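Local atomic coordinates of fructose 1-phosphate kinase (Staphylococcus aureus, PDB entry 2JG5), a protein that probably phosphorylates fructose 1-phosphate, and perhaps tagatose 6-phosphate, with ATP as a pfkB-family carbohydrate kinase. Residues A[197-202]-A[216-221]; A[69-74]-A[78-83]. One frame throughout, in Å; residues are numbered along the deposited sequence.

Contact 1: A[197-202]-A[216-221]; sequences ADVIKY and VSLGGD
Val199, on helix 196-208, faces the end of strand 214-217 and the turn that follows it, with its CA 7.5 Å from the CA of Val216, the closest pair of CA atoms between the two segments. A single helix residue carries the contact from its side, and each of its two methyls has a task of its own. CG1 of Val199 lies anti to the backbone N (chi1 178°) and reaches the branch point of Val216, with 3.8 Å from Val199 CG1 to Val216 CB. Both methyls of that valine flank it at the same range, Val199 CG1 being 3.9 Å from Val216 CG1 and 3.9 Å from Val216 CG2, which seats it in the fork of the branched side chain rather than against one arm. The two valine side chains run antiparallel as they pass. The other methyl, CG2, turns to the loop beyond the strand and meets one branch of Leu218 more loosely, at 4.2 Å from Val199 CG2 to Leu218 CD2.

In the ribokinase-like fold of the pfkB family, this is where a helix packs on a small antiparallel sheet, of which strand 214-217 is an outermost member. Val216 is tied to the next strand by backbone hydrogen bonding with Ile224, which the side chains of Val199 and Leu218 also touch, while Leu185 of helix 182-188 packs on Val216. Both valines are buried, and no hydrogen bond spans the two segments. Past Leu218 the chain turns, with Asp221 N donating to Leu218 O over 3.3 Å just beyond the leucine that meets the helix.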
ATOM      1  N   ALA A 197       6.612 -13.184  44.073  1.00 28.57           N
ATOM      2  CA  ALA A 197       6.143 -12.379  45.217  1.00 28.80           C
ATOM      3  C   ALA A 197       6.178 -10.861  44.949  1.00 28.71           C
ATOM      4  O   ALA A 197       5.278 -10.134  45.364  1.00 29.04           O
ATOM      5  CB  ALA A 197       6.963 -12.720  46.499  1.00 28.58           C
ATOM      6  N   ASP A 198       7.225 -10.387  44.274  1.00 28.57           N
ATOM      7  CA  ASP A 198       7.326  -8.978  43.909  1.00 28.27           C
ATOM      8  C   ASP A 198       6.250  -8.600  42.907  1.00 27.93           C
ATOM      9  O   ASP A 198       5.682  -7.516  42.987  1.00 28.61           O
ATOM     10  CB  ASP A 198       8.714  -8.662  43.341  1.00 28.46           C
ATOM     11  CG  ASP A 198       9.731  -8.303  44.420  1.00 28.63           C
ATOM     12  OD1 ASP A 198       9.327  -7.884  45.530  1.00 28.72           O
ATOM     13  OD2 ASP A 198      10.948  -8.443  44.151  1.00 29.55           O
ATOM     14  N   VAL A 199       5.966  -9.495  41.967  1.00 27.28           N
ATOM     15  CA  VAL A 199       4.917  -9.265  40.975  1.00 26.97           C
ATOM     16  C   VAL A 199       3.530  -9.194  41.628  1.00 27.16           C
ATOM     17  O   VAL A 199       2.753  -8.298  41.310  1.00 27.35           O
ATOM     18  CB  VAL A 199       4.948 -10.318  39.829  1.00 26.92           C
ATOM     19  CG1 VAL A 199       3.826 -10.083  38.840  1.00 26.62           C
ATOM     20  CG2 VAL A 199       6.295 -10.309  39.108  1.00 25.93           C
ATOM     21  N   ILE A 200       3.233 -10.118  42.548  1.00 27.24           N
ATOM     22  CA  ILE A 200       1.969 -10.095  43.296  1.00 27.30           C
ATOM     23  C   ILE A 200       1.813  -8.773  44.042  1.00 27.23           C
ATOM     24  O   ILE A 200       0.751  -8.179  44.023  1.00 27.18           O
ATOM     25  CB  ILE A 200       1.850 -11.247  44.351  1.00 27.37           C
ATOM     26  CG1 ILE A 200       2.171 -12.612  43.760  1.00 27.72           C
ATOM     27  CG2 ILE A 200       0.453 -11.280  44.967  1.00 27.38           C
ATOM     28  CD1 ILE A 200       2.597 -13.611  44.811  1.00 27.99           C
ATOM     29  N   LYS A 201       2.878  -8.327  44.707  1.00 27.66           N
ATOM     30  CA  LYS A 201       2.825  -7.122  45.530  1.00 27.45           C
ATOM     31  C   LYS A 201       2.397  -5.894  44.712  1.00 27.56           C
ATOM     32  O   LYS A 201       1.320  -5.339  44.936  1.00 27.68           O
ATOM     33  CB  LYS A 201       4.175  -6.889  46.207  1.00 27.56           C
ATOM     34  CG  LYS A 201       4.192  -5.718  47.178  1.00 28.12           C
ATOM     35  CD  LYS A 201       5.613  -5.276  47.462  1.00 30.21           C
ATOM     36  CE  LYS A 201       5.648  -4.181  48.508  1.00 30.36           C
ATOM     37  NZ  LYS A 201       7.032  -3.697  48.666  1.00 31.02           N
ATOM     38  N   TYR A 202       3.232  -5.504  43.748  1.00 27.46           N
ATOM     39  CA  TYR A 202       3.015  -4.295  42.949  1.00 27.17           C
ATOM     40  C   TYR A 202       1.806  -4.391  42.020  1.00 27.52           C
ATOM     41  O   TYR A 202       1.209  -3.373  41.668  1.00 27.74           O
ATOM     42  CB  TYR A 202       4.295  -3.920  42.185  1.00 26.83           C
ATOM     43  CG  TYR A 202       5.451  -3.659  43.123  1.00 26.50           C
ATOM     44  CD1 TYR A 202       5.420  -2.584  43.997  1.00 25.86           C
ATOM     45  CD2 TYR A 202       6.552  -4.510  43.169  1.00 26.34           C
ATOM     46  CE1 TYR A 202       6.456  -2.345  44.876  1.00 26.41           C
ATOM     47  CE2 TYR A 202       7.603  -4.282  44.055  1.00 25.79           C
ATOM     48  CZ  TYR A 202       7.541  -3.192  44.906  1.00 26.31           C
ATOM     49  OH  TYR A 202       8.561  -2.925  45.788  1.00 26.47           O
ATOM     50  N   VAL A 216       0.116  -9.742  34.512  1.00 31.48           N
ATOM     51  CA  VAL A 216       1.460  -9.235  34.310  1.00 31.91           C
ATOM     52  C   VAL A 216       2.220 -10.226  33.439  1.00 32.92           C
ATOM     53  O   VAL A 216       2.417 -11.392  33.815  1.00 32.92           O
ATOM     54  CB  VAL A 216       2.199  -8.971  35.634  1.00 31.82           C
ATOM     55  CG1 VAL A 216       3.582  -8.399  35.363  1.00 31.51           C
ATOM     56  CG2 VAL A 216       1.413  -8.020  36.501  1.00 31.52           C
ATOM     57  N   SER A 217       2.624  -9.753  32.266  1.00 33.49           N
ATOM     58  CA  SER A 217       3.325 -10.574  31.307  1.00 34.34           C
ATOM     59  C   SER A 217       4.788 -10.714  31.703  1.00 34.54           C
ATOM     60  O   SER A 217       5.463  -9.729  32.013  1.00 34.84           O
ATOM     61  CB  SER A 217       3.196  -9.964  29.910  1.00 34.61           C
ATOM     62  OG  SER A 217       3.720 -10.839  28.921  1.00 36.30           O
ATOM     63  N   LEU A 218       5.268 -11.950  31.706  1.00 34.85           N
ATOM     64  CA  LEU A 218       6.652 -12.244  32.047  1.00 35.24           C
ATOM     65  C   LEU A 218       7.398 -12.824  30.849  1.00 35.74           C
ATOM     66  O   LEU A 218       8.494 -13.370  30.989  1.00 35.79           O
ATOM     67  CB  LEU A 218       6.713 -13.198  33.245  1.00 35.13           C
ATOM     68  CG  LEU A 218       5.862 -12.840  34.466  1.00 34.76           C
ATOM     69  CD1 LEU A 218       5.833 -14.012  35.445  1.00 33.86           C
ATOM     70  CD2 LEU A 218       6.353 -11.561  35.141  1.00 33.26           C
ATOM     71  N   GLY A 219       6.795 -12.688  29.669  1.00 36.41           N
ATOM     72  CA  GLY A 219       7.381 -13.174  28.423  1.00 36.73           C
ATOM     73  C   GLY A 219       7.402 -14.687  28.398  1.00 37.13           C
ATOM     74  O   GLY A 219       6.402 -15.333  28.729  1.00 37.20           O
ATOM     75  N   GLY A 220       8.550 -15.251  28.032  1.00 37.19           N
ATOM     76  CA  GLY A 220       8.708 -16.701  27.982  1.00 37.58           C
ATOM     77  C   GLY A 220       8.741 -17.370  29.350  1.00 37.72           C
ATOM     78  O   GLY A 220       8.982 -18.578  29.446  1.00 37.95           O
ATOM     79  N   ASP A 221       8.519 -16.584  30.406  1.00 37.53           N
ATOM     80  CA  ASP A 221       8.507 -17.096  31.779  1.00 37.30           C
ATOM     81  C   ASP A 221       7.084 -17.186  32.298  1.00 36.73           C
ATOM     82  O   ASP A 221       6.860 -17.395  33.495  1.00 36.83           O
ATOM     83  CB  ASP A 221       9.359 -16.215  32.700  1.00 37.59           C
ATOM     84  CG  ASP A 221      10.832 -16.244  32.339  1.00 38.72           C
ATOM     85  OD1 ASP A 221      11.184 -16.801  31.275  1.00 39.41           O
ATOM     86  OD2 ASP A 221      11.646 -15.711  33.126  1.00 40.73           O
TER

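Contact 2: A[69-74]-A[78-83]; sequences DTLNNS and SNFIEV
An apolar contact between the last turn of helix 61-73 and strand 77-82, which follows it after three residues, holds Leu71 against Ser78 and Phe80 at one side of the large parallel sheet. Leu71 supplies one methyl to both partners. Its CG stands beside the backbone N (chi1 -70°), and the extended second torsion (chi2 -177°) sends CD1 out from the helix. That methyl comes to the edge of the phenyl ring, near its plane, with Leu71 CD1 3.9 Å from Phe80 CE1 and 4.1 Å from Phe80 CZ; the leucine side chain lies roughly perpendicular to that of the phenylalanine. It is therefore the rim of the ring, and not a face, that receives the leucine.

Strand 58-59, helix 61-73 and strand 77-82 form a beta-alpha-beta unit of the ribokinase-like fold, and the leucine and phenylalanine join its helix to its second strand, where the chain leaves the helix and enters the sheet. Ser78 joins through carbon: its CB is 4.0 Å from Leu71 CD1. Ser78 CB and the ring edge lie side by side before the methyl rather than on opposite sides of it, Ser78 CB being itself 3.6 Å from Phe80 CE1. Around the pair, Ala55 of the adjoining strand 54-56 touches Leu71, Ser78 and Phe80 alike, and Ile67 and Ile68 of the same helix also pack on the phenylalanine. Leu71 is buried, whereas Ser78 and Phe80 remain partly exposed.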
ATOM      1  N   ASP A  69     -13.505  -5.531   4.586  1.00 30.68           N
ATOM      2  CA  ASP A  69     -13.704  -6.740   3.773  1.00 31.07           C
ATOM      3  C   ASP A  69     -12.918  -7.940   4.304  1.00 31.13           C
ATOM      4  O   ASP A  69     -13.428  -9.062   4.315  1.00 31.15           O
ATOM      5  CB  ASP A  69     -13.373  -6.480   2.294  1.00 31.25           C
ATOM      6  CG  ASP A  69     -14.328  -5.492   1.640  1.00 31.75           C
ATOM      7  OD1 ASP A  69     -15.120  -4.841   2.358  1.00 34.10           O
ATOM      8  OD2 ASP A  69     -14.296  -5.357   0.402  1.00 32.18           O
ATOM      9  N   THR A  70     -11.688  -7.691   4.752  1.00 31.16           N
ATOM     10  CA  THR A  70     -10.847  -8.720   5.365  1.00 31.42           C
ATOM     11  C   THR A  70     -11.504  -9.288   6.617  1.00 31.77           C
ATOM     12  O   THR A  70     -11.603 -10.510   6.768  1.00 31.71           O
ATOM     13  CB  THR A  70      -9.423  -8.181   5.674  1.00 31.42           C
ATOM     14  OG1 THR A  70      -8.726  -7.969   4.440  1.00 32.37           O
ATOM     15  CG2 THR A  70      -8.618  -9.157   6.520  1.00 31.41           C
ATOM     16  N   LEU A  71     -11.966  -8.404   7.502  1.00 32.03           N
ATOM     17  CA  LEU A  71     -12.709  -8.844   8.681  1.00 32.55           C
ATOM     18  C   LEU A  71     -13.987  -9.591   8.304  1.00 32.64           C
ATOM     19  O   LEU A  71     -14.273 -10.648   8.861  1.00 32.51           O
ATOM     20  CB  LEU A  71     -13.009  -7.679   9.638  1.00 32.30           C
ATOM     21  CG  LEU A  71     -11.807  -7.087  10.392  1.00 33.12           C
ATOM     22  CD1 LEU A  71     -12.274  -5.992  11.350  1.00 32.76           C
ATOM     23  CD2 LEU A  71     -11.008  -8.169  11.145  1.00 31.92           C
ATOM     24  N   ASN A  72     -14.741  -9.047   7.351  1.00 33.20           N
ATOM     25  CA  ASN A  72     -15.980  -9.684   6.899  1.00 33.83           C
ATOM     26  C   ASN A  72     -15.754 -11.094   6.360  1.00 33.84           C
ATOM     27  O   ASN A  72     -16.502 -12.013   6.689  1.00 33.65           O
ATOM     28  CB  ASN A  72     -16.691  -8.825   5.850  1.00 33.96           C
ATOM     29  CG  ASN A  72     -17.304  -7.550   6.436  1.00 35.32           C
ATOM     30  OD1 ASN A  72     -17.629  -7.477   7.631  1.00 36.68           O
ATOM     31  ND2 ASN A  72     -17.476  -6.539   5.583  1.00 35.29           N
ATOM     32  N   ASN A  73     -14.715 -11.263   5.546  1.00 34.19           N
ATOM     33  CA  ASN A  73     -14.372 -12.580   5.005  1.00 34.56           C
ATOM     34  C   ASN A  73     -14.027 -13.562   6.108  1.00 34.64           C
ATOM     35  O   ASN A  73     -14.183 -14.769   5.943  1.00 35.01           O
ATOM     36  CB  ASN A  73     -13.204 -12.495   4.021  1.00 34.74           C
ATOM     37  CG  ASN A  73     -13.539 -11.692   2.771  1.00 35.07           C
ATOM     38  OD1 ASN A  73     -14.698 -11.348   2.513  1.00 34.86           O
ATOM     39  ND2 ASN A  73     -12.511 -11.382   1.992  1.00 35.63           N
ATOM     40  N   SER A  74     -13.558 -13.027   7.232  1.00 34.55           N
ATOM     41  CA  SER A  74     -13.216 -13.819   8.407  1.00 34.69           C
ATOM     42  C   SER A  74     -14.419 -14.038   9.350  1.00 34.59           C
ATOM     43  O   SER A  74     -14.288 -14.693  10.393  1.00 34.65           O
ATOM     44  CB  SER A  74     -12.072 -13.138   9.158  1.00 34.75           C
ATOM     45  OG  SER A  74     -11.295 -14.087   9.858  1.00 35.81           O
ATOM     46  N   SER A  78     -17.649  -5.428  12.169  1.00 33.03           N
ATOM     47  CA  SER A  78     -16.974  -4.172  12.431  1.00 32.68           C
ATOM     48  C   SER A  78     -17.934  -2.995  12.282  1.00 32.76           C
ATOM     49  O   SER A  78     -18.917  -3.051  11.541  1.00 32.17           O
ATOM     50  CB  SER A  78     -15.751  -3.996  11.521  1.00 32.83           C
ATOM     51  OG  SER A  78     -16.127  -3.703  10.180  1.00 32.82           O
ATOM     52  N   ASN A  79     -17.647  -1.925  13.009  1.00 32.59           N
ATOM     53  CA  ASN A  79     -18.482  -0.746  12.955  1.00 32.37           C
ATOM     54  C   ASN A  79     -17.558   0.440  13.135  1.00 32.05           C
ATOM     55  O   ASN A  79     -17.694   1.231  14.071  1.00 31.76           O
ATOM     56  CB  ASN A  79     -19.579  -0.826  14.020  1.00 32.37           C
ATOM     57  CG  ASN A  79     -20.779   0.062  13.715  1.00 32.92           C
ATOM     58  OD1 ASN A  79     -20.882   0.676  12.651  1.00 32.77           O
ATOM     59  ND2 ASN A  79     -21.701   0.129  14.666  1.00 33.91           N
ATOM     60  N   PHE A  80     -16.581   0.507  12.225  1.00 31.76           N
ATOM     61  CA  PHE A  80     -15.564   1.551  12.191  1.00 31.22           C
ATOM     62  C   PHE A  80     -16.139   2.919  11.861  1.00 30.85           C
ATOM     63  O   PHE A  80     -17.091   3.035  11.086  1.00 30.54           O
ATOM     64  CB  PHE A  80     -14.480   1.212  11.157  1.00 31.48           C
ATOM     65  CG  PHE A  80     -13.572   0.086  11.567  1.00 31.45           C
ATOM     66  CD1 PHE A  80     -13.545  -1.099  10.838  1.00 32.20           C
ATOM     67  CD2 PHE A  80     -12.731   0.215  12.667  1.00 31.49           C
ATOM     68  CE1 PHE A  80     -12.689  -2.149  11.204  1.00 32.38           C
ATOM     69  CE2 PHE A  80     -11.881  -0.821  13.052  1.00 32.32           C
ATOM     70  CZ  PHE A  80     -11.858  -2.007  12.317  1.00 32.44           C
ATOM     71  N   ILE A  81     -15.544   3.945  12.460  1.00 30.39           N
ATOM     72  CA  ILE A  81     -15.889   5.331  12.181  1.00 30.34           C
ATOM     73  C   ILE A  81     -15.116   5.759  10.947  1.00 30.86           C
ATOM     74  O   ILE A  81     -13.866   5.744  10.954  1.00 30.72           O
ATOM     75  CB  ILE A  81     -15.502   6.283  13.358  1.00 30.07           C
ATOM     76  CG1 ILE A  81     -16.110   5.816  14.689  1.00 29.03           C
ATOM     77  CG2 ILE A  81     -15.832   7.744  13.017  1.00 29.64           C
ATOM     78  CD1 ILE A  81     -17.649   5.815  14.735  1.00 29.88           C
ATOM     79  N   GLU A  82     -15.849   6.146   9.899  1.00 31.14           N
ATOM     80  CA  GLU A  82     -15.232   6.592   8.646  1.00 31.77           C
ATOM     81  C   GLU A  82     -14.489   7.894   8.890  1.00 31.65           C
ATOM     82  O   GLU A  82     -15.079   8.897   9.324  1.00 31.71           O
ATOM     83  CB  GLU A  82     -16.278   6.760   7.529  1.00 32.02           C
ATOM     84  CG  GLU A  82     -15.695   6.962   6.103  1.00 32.97           C
ATOM     85  CD  GLU A  82     -16.711   7.518   5.112  1.00 32.76           C
ATOM     86  OE1 GLU A  82     -17.262   6.729   4.311  1.00 36.20           O
ATOM     87  OE2 GLU A  82     -16.975   8.743   5.130  1.00 33.67           O
ATOM     88  N   VAL A  83     -13.188   7.864   8.643  1.00 31.79           N
ATOM     89  CA  VAL A  83     -12.374   9.076   8.675  1.00 32.32           C
ATOM     90  C   VAL A  83     -12.007   9.497   7.237  1.00 32.57           C
ATOM     91  O   VAL A  83     -12.142   8.707   6.301  1.00 32.30           O
ATOM     92  CB  VAL A  83     -11.134   8.931   9.614  1.00 32.30           C
ATOM     93  CG1 VAL A  83     -11.588   8.569  11.025  1.00 32.31           C
ATOM     94  CG2 VAL A  83     -10.184   7.869   9.112  1.00 32.54           C
TER

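Contacts 1 and 2 lie on opposite sides of the chain's centre, with their own centres 36 Å apart and their nearest atoms about 23 Å apart, and they share no helix, strand or sheet. Each sets an aliphatic residue of a helix against a strand without a hydrogen bond between the segments, and each covers about 110 Å². Contact 1 is the more buried and purely aliphatic, joining a helix to an outer strand of the small antiparallel sheet. Contact 2, only partly buried, brings in an aromatic edge and a serine carbon, and links consecutive elements of a crossover in the large parallel sheet.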